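Local coordinates for protein PTHB1 (Homo sapiens, PDB 4YD8), which contributes to the BBSome, thought to act as a coat complex sorting membrane proteins to primary cilia, with this N-terminal part folded as a seven-bladed beta-propeller, at residues Ala32-Ser37 against Lys43-Ser48; Phe273-Lys276 against Gln280-Phe283; Ile349-Leu352 against Leu358-Ser361. All coordinates share one frame; numbering follows the deposited sequence.

How the contacts relate
Contacts 1 and 3 touch, their centres about 14 Å apart: Ile44 and Val46 pack on Val350, Leu352, Leu358 and Cys360 where the ring of the beta-propeller closes. Along the chain the order is contact 1, contact 2, contact 3. Contact 1 sets the end of strand 29-32 and the loop after it against strand 43-47 of the first blade; contact 2 is the hairpin 271-275/281-286 at the outer side of another blade; contact 3 is the hairpin 348-353/357-362 in the blade completed by strand 8-17. Centres of contacts 1 and 2 lie about 31 Å apart, across the ring, and those of 2 and 3 about 29 Å, so similar hairpin positions recur around the propeller in different chemical dress.

Contact 1: Ala32-Ser37 against Lys43-Ser48; sequences ANVDNS and KIIVGS
Lys43 and Asp35 set their side chains at about a right angle, the lysine running up to the carboxylate and ending with NZ 2.9 Å from Asp35 OD1. This salt bridge uses the syn side of the carboxylate, with NZ only slightly out of its plane. The aliphatic end of the lysine also lies close, CE being 3.4 Å from Asp35 OD2. Asn33 runs alongside Lys43 in the same direction, and its OD1 accepts a weak hydrogen bond from NZ. Ser37 OG stands 2.8 Å from Lys43 NZ, and Gln41 O, in the intervening loop, receives a further bond from it, so the ammonium group is ringed by oxygens. The spacing of these residues recalls the calcium-binding loops of some other propellers, with the lysine amine probably taking the place of the metal.

The loop itself holds these oxygens in place. Asn33 has CG anti to its N (chi1 -174°), which carries the amide to Ser37, the residue just past the type I turn Asn33-Asn36, where ND2 donates to Ser37 O at 2.9 Å, almost in the amide plane, while OD1 accepts Ser37 N at 3.0 Å. The amide is thereby fixed in rotation, its oxygen directed to the lysine as well.

On the apolar side, Val34 and Ile45 meet tip to tip, Ile45 CD1 lying 3.9 Å from Val34 CB. Between the two groups, Ala32 and Lys43 form an antiparallel hydrogen-bonded pair, with Lys43 N 2.8 Å from Ala32 O.

Strand 29-32 thus hands over to strand 43-47 through this loop. Ala32, Val34 and Ile45 all pack on Val87 of strand 84-88 in the next blade, while Ile44 turns to strand 357-362 of the ring-closing blade.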
# COMPACT_ATOMS: atom_id res chain seq x y z
N ALA A 32 8.67 -4.42 1.14
CA ALA A 32 9.10 -4.36 2.53
C ALA A 32 10.21 -5.36 2.83
O ALA A 32 10.40 -6.33 2.10
CB ALA A 32 7.90 -4.64 3.47
N ASN A 33 10.91 -5.11 3.93
CA ASN A 33 11.98 -6.00 4.36
C ASN A 33 11.36 -7.16 5.15
O ASN A 33 11.58 -7.29 6.35
CB ASN A 33 13.00 -5.25 5.20
CG ASN A 33 14.21 -6.10 5.56
OD1 ASN A 33 14.41 -7.17 4.98
ND2 ASN A 33 15.01 -5.64 6.51
N VAL A 34 10.59 -7.98 4.44
CA VAL A 34 9.67 -8.94 5.07
C VAL A 34 10.42 -10.09 5.75
O VAL A 34 9.89 -10.73 6.66
CB VAL A 34 8.64 -9.48 4.02
CG1 VAL A 34 9.32 -10.36 2.98
CG2 VAL A 34 7.49 -10.23 4.72
N ASP A 35 11.67 -10.33 5.34
CA ASP A 35 12.47 -11.37 6.00
C ASP A 35 13.45 -10.80 7.02
O ASP A 35 14.37 -11.49 7.45
CB ASP A 35 13.22 -12.21 4.97
CG ASP A 35 14.16 -11.39 4.09
OD1 ASP A 35 14.27 -10.16 4.29
OD2 ASP A 35 14.81 -11.99 3.20
N ASN A 36 13.24 -9.54 7.40
CA ASN A 36 14.05 -8.90 8.43
C ASN A 36 15.54 -9.02 8.17
O ASN A 36 16.31 -9.29 9.08
CB ASN A 36 13.68 -9.48 9.79
CG ASN A 36 12.22 -9.18 10.13
OD1 ASN A 36 11.88 -8.04 10.44
ND2 ASN A 36 11.34 -10.18 9.98
N SER A 37 15.92 -8.83 6.92
CA SER A 37 17.33 -8.94 6.54
C SER A 37 18.16 -7.79 7.09
O SER A 37 17.66 -6.67 7.23
CB SER A 37 17.47 -9.00 5.03
OG SER A 37 17.00 -7.79 4.45
N LYS A 43 11.82 -6.54 -0.29
CA LYS A 43 11.43 -7.60 -1.20
C LYS A 43 10.09 -7.22 -1.78
O LYS A 43 9.36 -6.44 -1.16
CB LYS A 43 11.34 -8.96 -0.51
CG LYS A 43 12.70 -9.57 -0.19
CD LYS A 43 13.32 -8.93 1.03
CE LYS A 43 14.80 -9.26 1.13
NZ LYS A 43 15.38 -8.48 2.25
N ILE A 44 9.76 -7.74 -2.96
CA ILE A 44 8.45 -7.48 -3.56
C ILE A 44 7.52 -8.60 -3.12
O ILE A 44 7.82 -9.78 -3.33
CB ILE A 44 8.51 -7.44 -5.09
CG1 ILE A 44 9.53 -6.41 -5.58
CG2 ILE A 44 7.15 -7.14 -5.69
CD1 ILE A 44 9.78 -6.54 -7.06
N ILE A 45 6.40 -8.24 -2.49
CA ILE A 45 5.39 -9.22 -2.12
C ILE A 45 4.14 -8.94 -2.92
O ILE A 45 3.64 -7.81 -2.90
CB ILE A 45 5.03 -9.18 -0.61
CG1 ILE A 45 6.29 -9.35 0.25
CG2 ILE A 45 3.97 -10.26 -0.30
CD1 ILE A 45 6.79 -8.07 0.85
N VAL A 46 3.64 -9.95 -3.63
CA VAL A 46 2.43 -9.78 -4.41
C VAL A 46 1.46 -10.93 -4.16
O VAL A 46 1.84 -12.10 -4.26
CB VAL A 46 2.70 -9.70 -5.93
CG1 VAL A 46 1.38 -9.48 -6.69
CG2 VAL A 46 3.66 -8.57 -6.26
N GLY A 47 0.21 -10.59 -3.82
CA GLY A 47 -0.84 -11.60 -3.71
C GLY A 47 -1.80 -11.45 -4.88
O GLY A 47 -1.98 -10.34 -5.38
N SER A 48 -2.40 -12.54 -5.34
CA SER A 48 -3.33 -12.44 -6.45
C SER A 48 -4.73 -12.91 -6.07
O SER A 48 -4.92 -13.62 -5.08
CB SER A 48 -2.83 -13.24 -7.67
OG SER A 48 -3.15 -14.61 -7.61

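Contact 2: Phe273-Lys276 against Gln280-Phe283; sequences FCLK and QIRF
Phe283 lays its ring over the CB of Cys274, which sits 3.5 Å from the ring centroid and only 12° off the normal, a CH-pi contact made over the centre of one face. Phe283 CG lies between its own N and carbonyl carbon (chi1 67°), swinging the ring back across the neighbouring strand. Cys274 SG, anti to its backbone N, leads away from the ring centre and meets Phe283 obliquely, in a looser sulfur-aromatic contact. In the conformer described here, Arg282 NH1 gives Cys274 SG a weak hydrogen bond of 3.4 Å, the sulfur lying at the edge of the guanidinium, near its plane. Lys276 crosses Arg282 at about a right angle and puts its CG over one guanidinium face, 3.6 Å from Arg282 NH2, which in turn is bonded to Ser262 O. Were Phe283 cut back to an alanine, Cys274 CB would probably lose its aromatic cover and a gap open beside the sulfur.

That two side chains of one strand can both face Cys274 illustrates what a classic beta bulge does. Cys274 O accepts two bonds, from Arg282 N at 2.7 Å and Phe283 N at 3.1 Å, while Cys274 N donates almost straight to Phe283 O at 2.8 Å. Past the bulge, Lys276 N bonds to Gln280 O, also at 2.8 Å, and on the opposite face of the ribbon Leu275 CD2 rests 3.8 Å from Ile281 CG1.

The hairpin forms the outer half of its blade, strand 281-286 being outermost. Strand 263-268 flanks it inward, with Phe265 touching both Cys274 and Phe283, whereas Leu275 and Ile281 pack on Leu243 of strand 241-244 in the preceding blade.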
# COMPACT_ATOMS: atom_id res chain seq x y z
N PHE A 273 -5.66 15.53 -3.77
CA PHE A 273 -5.73 16.40 -2.59
C PHE A 273 -4.61 16.13 -1.59
O PHE A 273 -4.27 14.98 -1.32
CB PHE A 273 -7.06 16.22 -1.85
CG PHE A 273 -8.29 16.45 -2.69
CD1 PHE A 273 -8.78 15.46 -3.52
CD2 PHE A 273 -9.00 17.65 -2.59
CE1 PHE A 273 -9.96 15.67 -4.29
CE2 PHE A 273 -10.18 17.86 -3.33
CZ PHE A 273 -10.64 16.88 -4.19
N CYS A 274 -4.08 17.19 -0.99
CA CYS A 274 -3.24 17.07 0.18
C CYS A 274 -3.92 17.78 1.34
O CYS A 274 -4.11 18.99 1.29
CB CYS A 274 -1.85 17.66 -0.08
SG CYS A 274 -0.81 17.68 1.40
N LEU A 275 -4.32 17.03 2.37
CA LEU A 275 -5.01 17.60 3.53
C LEU A 275 -4.11 17.74 4.74
O LEU A 275 -3.20 16.92 4.95
CB LEU A 275 -6.21 16.73 3.92
CG LEU A 275 -7.13 16.26 2.80
CD1 LEU A 275 -8.32 15.49 3.40
CD2 LEU A 275 -7.62 17.43 1.94
N LYS A 276 -4.34 18.79 5.52
CA LYS A 276 -3.76 18.89 6.86
C LYS A 276 -4.40 17.83 7.73
O LYS A 276 -5.49 17.34 7.40
CB LYS A 276 -3.97 20.27 7.48
CG LYS A 276 -3.12 21.36 6.83
CD LYS A 276 -3.59 22.75 7.23
CE LYS A 276 -3.67 22.90 8.73
NZ LYS A 276 -2.44 22.44 9.41
N GLN A 280 -8.29 20.24 6.90
CA GLN A 280 -8.35 21.37 5.97
C GLN A 280 -7.52 21.05 4.75
O GLN A 280 -6.51 20.38 4.85
CB GLN A 280 -7.84 22.67 6.60
CG GLN A 280 -8.59 23.16 7.83
CD GLN A 280 -7.91 24.38 8.43
OE1 GLN A 280 -6.84 24.27 9.05
NE2 GLN A 280 -8.51 25.54 8.24
N ILE A 281 -7.94 21.52 3.60
CA ILE A 281 -7.13 21.29 2.41
C ILE A 281 -5.85 22.11 2.49
O ILE A 281 -5.88 23.30 2.78
CB ILE A 281 -7.88 21.65 1.13
CG1 ILE A 281 -9.15 20.81 1.01
CG2 ILE A 281 -7.00 21.39 -0.05
CD1 ILE A 281 -10.06 21.27 -0.12
N ARG A 282 -4.71 21.45 2.26
CA ARG A 282 -3.44 22.14 2.18
C ARG A 282 -3.19 22.56 0.72
O ARG A 282 -2.85 23.71 0.44
CB ARG A 282 -2.30 21.26 2.71
CG ARG A 282 -0.96 22.00 2.88
CD ARG A 282 0.17 21.05 3.33
NE ARG A 282 0.19 20.82 4.78
CZ ARG A 282 -0.04 19.63 5.34
NH1 ARG A 282 -0.32 18.59 4.59
NH2 ARG A 282 0.01 19.50 6.66
N PHE A 283 -3.35 21.61 -0.20
CA PHE A 283 -3.40 21.97 -1.62
C PHE A 283 -4.20 20.93 -2.40
O PHE A 283 -4.45 19.82 -1.90
CB PHE A 283 -1.99 22.17 -2.23
CG PHE A 283 -1.15 20.91 -2.32
CD1 PHE A 283 -1.44 19.91 -3.24
CD2 PHE A 283 -0.03 20.76 -1.51
CE1 PHE A 283 -0.66 18.77 -3.32
CE2 PHE A 283 0.76 19.62 -1.60
CZ PHE A 283 0.44 18.63 -2.50

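Contact 3: Ile349-Leu352 against Leu358-Ser361; sequences IVTL and LQCS
Peptide groups are the flat units that join Thr351 to Gln359, and each donor lies in the plane of the carbonyl it meets: Thr351 N in that of Gln359 O at 2.9 Å, and Gln359 N in that of Thr351 O at 3.0 Å. Ile349 and Ser361 repeat the pattern one hydrogen-bonded pair further on, though Ile349 N is tilted somewhat from the plane of Ser361 O. Between these pairs the CA atoms come closer, and Cys360 CA makes a C-H...O contact of 3.3 Å with Ile349 O.

The two faces of the ribbon differ in chemistry. One carries Val350, Leu352, Leu358 and Cys360. Leu358, with CG anti to its backbone N (chi1 -179°), sends CD1 obliquely across the ribbon to Val350 CG1 at 3.7 Å; the same methyl lies 4.2 Å from Leu352 CB, bridging two residues of the partner strand. Val350 CG2 in turn touches Cys360 SG at 4.0 Å.

The other face bears Ile349, Thr351, Gln359 and Ser361. Thr351 and Gln359 run side by side in the same direction, OG1 of the threonine beside CB of the glutamine. A water donates to Gln359 O at 2.9 Å, giving that oxygen a second partner besides Thr351 N; Thr351 OG1 holds this water weakly, and Ser361 OG reaches it in the conformer described.

The strand axes lie 162° apart, close to antiparallel. Strand 334-342 adjoins the hairpin on the inner side and strand 8-17, from the start of the chain, on the outer: a blade built from the first strand of the propeller and its last ones, the Velcro closure found in many beta-propellers.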
# COMPACT_ATOMS: atom_id res chain seq x y z
N ILE A 349 11.44 2.13 -8.54
CA ILE A 349 10.00 2.11 -8.78
C ILE A 349 9.55 0.70 -9.11
O ILE A 349 10.14 0.05 -9.97
CB ILE A 349 9.58 3.04 -9.94
CG1 ILE A 349 9.90 4.49 -9.63
CG2 ILE A 349 8.07 2.91 -10.25
CD1 ILE A 349 9.57 5.41 -10.79
N VAL A 350 8.51 0.23 -8.43
CA VAL A 350 7.92 -1.06 -8.76
C VAL A 350 6.47 -0.84 -9.17
O VAL A 350 5.71 -0.23 -8.43
CB VAL A 350 7.97 -2.05 -7.58
CG1 VAL A 350 7.32 -3.39 -7.97
CG2 VAL A 350 9.42 -2.24 -7.09
N THR A 351 6.10 -1.32 -10.36
CA THR A 351 4.70 -1.24 -10.80
C THR A 351 4.07 -2.61 -11.01
O THR A 351 4.73 -3.55 -11.45
CB THR A 351 4.54 -0.46 -12.13
OG1 THR A 351 5.34 -1.09 -13.14
CG2 THR A 351 4.96 1.00 -11.97
N LEU A 352 2.77 -2.70 -10.73
CA LEU A 352 1.99 -3.90 -10.96
C LEU A 352 0.73 -3.57 -11.75
O LEU A 352 -0.01 -2.64 -11.38
CB LEU A 352 1.61 -4.56 -9.63
CG LEU A 352 0.69 -5.78 -9.70
CD1 LEU A 352 1.40 -6.97 -10.36
CD2 LEU A 352 0.21 -6.14 -8.31
N LEU A 358 4.66 -7.21 -13.70
CA LEU A 358 5.39 -6.65 -12.57
C LEU A 358 6.74 -6.16 -13.06
O LEU A 358 7.50 -6.92 -13.66
CB LEU A 358 5.56 -7.71 -11.47
CG LEU A 358 6.28 -7.31 -10.18
CD1 LEU A 358 5.48 -6.25 -9.42
CD2 LEU A 358 6.51 -8.53 -9.31
N GLN A 359 7.06 -4.89 -12.81
CA GLN A 359 8.26 -4.29 -13.38
C GLN A 359 9.02 -3.40 -12.39
O GLN A 359 8.40 -2.61 -11.65
CB GLN A 359 7.90 -3.47 -14.63
CG GLN A 359 9.11 -2.74 -15.27
CD GLN A 359 8.78 -2.18 -16.62
OE1 GLN A 359 7.99 -1.24 -16.74
NE2 GLN A 359 9.37 -2.76 -17.67
N CYS A 360 10.34 -3.49 -12.41
CA CYS A 360 11.18 -2.58 -11.63
C CYS A 360 11.87 -1.62 -12.57
O CYS A 360 12.39 -2.03 -13.61
CB CYS A 360 12.25 -3.33 -10.82
SG CYS A 360 11.61 -4.51 -9.63
N SER A 361 11.91 -0.35 -12.19
CA SER A 361 12.60 0.66 -13.00
C SER A 361 13.28 1.70 -12.12
O SER A 361 13.00 1.80 -10.91
CB SER A 361 11.63 1.33 -13.96
OG SER A 361 10.56 1.93 -13.25
O HOH W 1 8.47 0.09 -12.78